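Local coordinates for protein hydrogen peroxide-inducible genes activator (Corynebacterium glutamicum, PDB 6G1D) that acts as a LysR-type transcription factor that senses hydrogen peroxide and probably switches the expression of peroxide-inducible genes in response, at residues I167-E172 with R280-V285. The protein carries 1 engineered substitution. Numbering follows the deposited sequence.
Sequences IPLYDE and RRIGLV
Ile282 is paired with two consecutive residues, Leu169 and Tyr170, which makes a classic beta bulge in the antiparallel pairing of 167-172 with 280-285. Ile282 O takes the Leu169 N-H at 2.9 Å and the Tyr170 N-H more weakly at 3.3 Å. On either side of the bulge the pairing is regular: Ile167 and Leu284 exchange two backbone hydrogen bonds, and so do Glu172 and Arg280.

Among the apolar contacts, Ile282 CB lies over one face of the Tyr170 ring in a CH-pi contact, 4.0 Å from its centroid. Tyr170 CG sits between its own backbone N and carbonyl carbon (chi1 51°), which brings the ring alongside Ile282. Leu169 CD1 meets Ile282 CG2 at 4.1 Å.

Two salt bridges lie on opposite faces of the sheet. Beside Tyr170, Arg280 NH2 and NE converge on Glu172 OE1 (2.9 and 3.0 Å); OE1 lies in the guanidinium plane, and both nitrogens come to it from the same face of the carboxylate. Ser256 holds Glu172 OE2 and Thr109 binds Arg280 NH1. On the other face, Arg281 NH2 meets Asp171 OD2 at 2.8 Å and NE meets OD1; both hydrogen bonds are weak, being strongly bent.

In this LysR substrate-binding domain, strand 267-287 lies between strands 152-156 and 164-179, while helix 293-316 packs on Ile167, Leu169 and Glu172, its Phe307 stacking with Tyr170.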
ATOM      1  N   ILE B 167       4.803  -1.814  31.733  1.00 40.25           N
ATOM      2  CA  ILE B 167       4.072  -2.177  32.941  1.00 40.50           C
ATOM      3  C   ILE B 167       3.427  -3.544  32.668  1.00 38.64           C
ATOM      4  O   ILE B 167       2.547  -3.615  31.817  1.00 37.34           O
ATOM      5  CB  ILE B 167       2.963  -1.163  33.302  1.00 39.36           C
ATOM      6  CG1 ILE B 167       3.526   0.247  33.439  1.00 42.08           C
ATOM      7  CG2 ILE B 167       2.346  -1.549  34.643  1.00 40.32           C
ATOM      8  CD1 ILE B 167       2.458   1.325  33.541  1.00 40.54           C
ATOM      9  N   PRO B 168       3.872  -4.610  33.355  1.00 42.65           N
ATOM     10  CA  PRO B 168       3.229  -5.912  33.165  1.00 43.20           C
ATOM     11  C   PRO B 168       1.785  -5.862  33.656  1.00 42.86           C
ATOM     12  O   PRO B 168       1.519  -5.292  34.745  1.00 41.45           O
ATOM     13  CB  PRO B 168       4.042  -6.862  34.082  1.00 43.27           C
ATOM     14  CG  PRO B 168       5.242  -6.113  34.525  1.00 46.51           C
ATOM     15  CD  PRO B 168       4.963  -4.672  34.348  1.00 44.90           C
ATOM     16  N   LEU B 169       0.861  -6.399  32.871  1.00 35.76           N
ATOM     17  CA  LEU B 169      -0.567  -6.370  33.258  1.00 34.89           C
ATOM     18  C   LEU B 169      -1.028  -7.733  33.731  1.00 35.83           C
ATOM     19  O   LEU B 169      -1.455  -7.881  34.872  1.00 35.16           O
ATOM     20  CB  LEU B 169      -1.433  -5.866  32.117  1.00 33.77           C
ATOM     21  CG  LEU B 169      -1.103  -4.444  31.616  1.00 34.29           C
ATOM     22  CD1 LEU B 169      -1.955  -4.099  30.432  1.00 33.72           C
ATOM     23  CD2 LEU B 169      -1.340  -3.445  32.739  1.00 36.05           C
ATOM     24  N   TYR B 170      -0.926  -8.727  32.858  1.00 40.63           N
ATOM     25  CA  TYR B 170      -1.376 -10.087  33.169  1.00 40.78           C
ATOM     26  C   TYR B 170      -0.820 -11.102  32.165  1.00 37.70           C
ATOM     27  O   TYR B 170      -0.387 -10.722  31.076  1.00 37.09           O
ATOM     28  CB  TYR B 170      -2.906 -10.139  33.159  1.00 38.25           C
ATOM     29  CG  TYR B 170      -3.530  -9.552  31.909  1.00 37.90           C
ATOM     30  CD1 TYR B 170      -3.690 -10.296  30.752  1.00 34.30           C
ATOM     31  CD2 TYR B 170      -3.961  -8.229  31.883  1.00 36.42           C
ATOM     32  CE1 TYR B 170      -4.253  -9.759  29.622  1.00 35.67           C
ATOM     33  CE2 TYR B 170      -4.522  -7.682  30.738  1.00 35.08           C
ATOM     34  CZ  TYR B 170      -4.675  -8.450  29.620  1.00 36.74           C
ATOM     35  OH  TYR B 170      -5.239  -7.883  28.520  1.00 33.35           O
ATOM     36  N   ASP B 171      -0.856 -12.371  32.554  1.00 41.93           N
ATOM     37  CA  ASP B 171      -0.682 -13.508  31.648  1.00 43.47           C
ATOM     38  C   ASP B 171      -2.057 -14.030  31.199  1.00 43.21           C
ATOM     39  O   ASP B 171      -2.923 -14.318  32.034  1.00 41.11           O
ATOM     40  CB  ASP B 171       0.080 -14.624  32.356  1.00 42.90           C
ATOM     41  CG  ASP B 171       1.510 -14.283  32.582  1.00 45.85           C
ATOM     42  OD1 ASP B 171       2.110 -13.613  31.729  1.00 47.33           O
ATOM     43  OD2 ASP B 171       2.081 -14.707  33.609  1.00 47.60           O
ATOM     44  N   GLU B 172      -2.258 -14.097  29.895  1.00 35.30           N
ATOM     45  CA  GLU B 172      -3.533 -14.529  29.331  1.00 34.21           C
ATOM     46  C   GLU B 172      -3.330 -15.887  28.694  1.00 37.57           C
ATOM     47  O   GLU B 172      -2.502 -16.021  27.767  1.00 33.97           O
ATOM     48  CB  GLU B 172      -4.009 -13.556  28.272  1.00 33.35           C
ATOM     49  CG  GLU B 172      -5.275 -13.972  27.561  1.00 33.78           C
ATOM     50  CD  GLU B 172      -5.850 -12.884  26.685  1.00 36.48           C
ATOM     51  OE1 GLU B 172      -5.077 -11.978  26.261  1.00 35.40           O
ATOM     52  OE2 GLU B 172      -7.085 -12.954  26.411  1.00 34.90           O
ATOM     53  N   ARG B 280       0.219 -15.715  26.894  1.00 39.17           N
ATOM     54  CA  ARG B 280       1.008 -14.537  26.474  1.00 36.75           C
ATOM     55  C   ARG B 280       1.009 -13.548  27.615  1.00 37.50           C
ATOM     56  O   ARG B 280       0.040 -13.502  28.395  1.00 36.63           O
ATOM     57  CB  ARG B 280       0.423 -13.905  25.234  1.00 35.48           C
ATOM     58  CG  ARG B 280      -0.984 -13.375  25.406  1.00 36.81           C
ATOM     59  CD  ARG B 280      -1.485 -12.793  24.136  1.00 38.81           C
ATOM     60  NE  ARG B 280      -2.837 -12.284  24.267  1.00 35.60           N
ATOM     61  CZ  ARG B 280      -3.508 -11.726  23.270  1.00 35.08           C
ATOM     62  NH1 ARG B 280      -2.948 -11.601  22.061  1.00 37.26           N
ATOM     63  NH2 ARG B 280      -4.734 -11.286  23.474  1.00 36.25           N
ATOM     64  N   ARG B 281       2.096 -12.790  27.744  1.00 37.22           N
ATOM     65  CA  ARG B 281       2.184 -11.736  28.751  1.00 37.56           C
ATOM     66  C   ARG B 281       1.821 -10.421  28.094  1.00 37.11           C
ATOM     67  O   ARG B 281       2.501  -9.993  27.152  1.00 37.39           O
ATOM     68  CB  ARG B 281       3.576 -11.687  29.390  1.00 44.07           C
ATOM     69  CG  ARG B 281       3.721 -10.561  30.411  1.00 45.52           C
ATOM     70  CD  ARG B 281       4.752 -10.891  31.459  1.00 51.67           C
ATOM     71  NE  ARG B 281       4.211 -11.755  32.516  1.00 53.41           N
ATOM     72  CZ  ARG B 281       4.955 -12.415  33.405  1.00 58.86           C
ATOM     73  NH1 ARG B 281       6.277 -12.433  33.334  1.00 69.14           N
ATOM     74  NH2 ARG B 281       4.339 -13.150  34.333  1.00 56.43           N
ATOM     75  N   ILE B 282       0.755  -9.801  28.577  1.00 36.19           N
ATOM     76  CA  ILE B 282       0.289  -8.522  28.091  1.00 35.50           C
ATOM     77  C   ILE B 282       0.777  -7.437  29.038  1.00 38.25           C
ATOM     78  O   ILE B 282       0.864  -7.636  30.267  1.00 36.81           O
ATOM     79  CB  ILE B 282      -1.247  -8.498  28.003  1.00 36.97           C
ATOM     80  CG1 ILE B 282      -1.727  -9.501  26.981  1.00 36.98           C
ATOM     81  CG2 ILE B 282      -1.755  -7.119  27.600  1.00 36.82           C
ATOM     82  CD1 ILE B 282      -1.266  -9.240  25.539  1.00 36.61           C
ATOM     83  N   GLY B 283       1.126  -6.307  28.443  1.00 39.93           N
ATOM     84  CA  GLY B 283       1.719  -5.187  29.166  1.00 40.29           C
ATOM     85  C   GLY B 283       1.345  -3.855  28.544  1.00 42.59           C
ATOM     86  O   GLY B 283       0.869  -3.776  27.387  1.00 39.26           O
ATOM     87  N   LEU B 284       1.594  -2.800  29.305  1.00 37.37           N
ATOM     88  CA  LEU B 284       1.349  -1.449  28.856  1.00 39.39           C
ATOM     89  C   LEU B 284       2.715  -0.815  28.587  1.00 42.69           C
ATOM     90  O   LEU B 284       3.581  -0.822  29.455  1.00 41.82           O
ATOM     91  CB  LEU B 284       0.569  -0.682  29.937  1.00 39.84           C
ATOM     92  CG  LEU B 284      -0.030   0.617  29.468  1.00 42.55           C
ATOM     93  CD1 LEU B 284      -1.006   0.413  28.311  1.00 41.34           C
ATOM     94  CD2 LEU B 284      -0.753   1.316  30.625  1.00 47.34           C
ATOM     95  N   VAL B 285       2.910  -0.323  27.381  1.00 40.13           N
ATOM     96  CA  VAL B 285       4.209   0.196  26.959  1.00 42.84           C
ATOM     97  C   VAL B 285       4.072   1.698  26.741  1.00 41.56           C
ATOM     98  O   VAL B 285       3.088   2.146  26.132  1.00 42.37           O
ATOM     99  CB  VAL B 285       4.696  -0.522  25.665  1.00 42.15           C
ATOM    100  CG1 VAL B 285       6.069  -0.020  25.244  1.00 43.71           C
ATOM    101  CG2 VAL B 285       4.777  -2.007  25.886  1.00 43.62           C
TER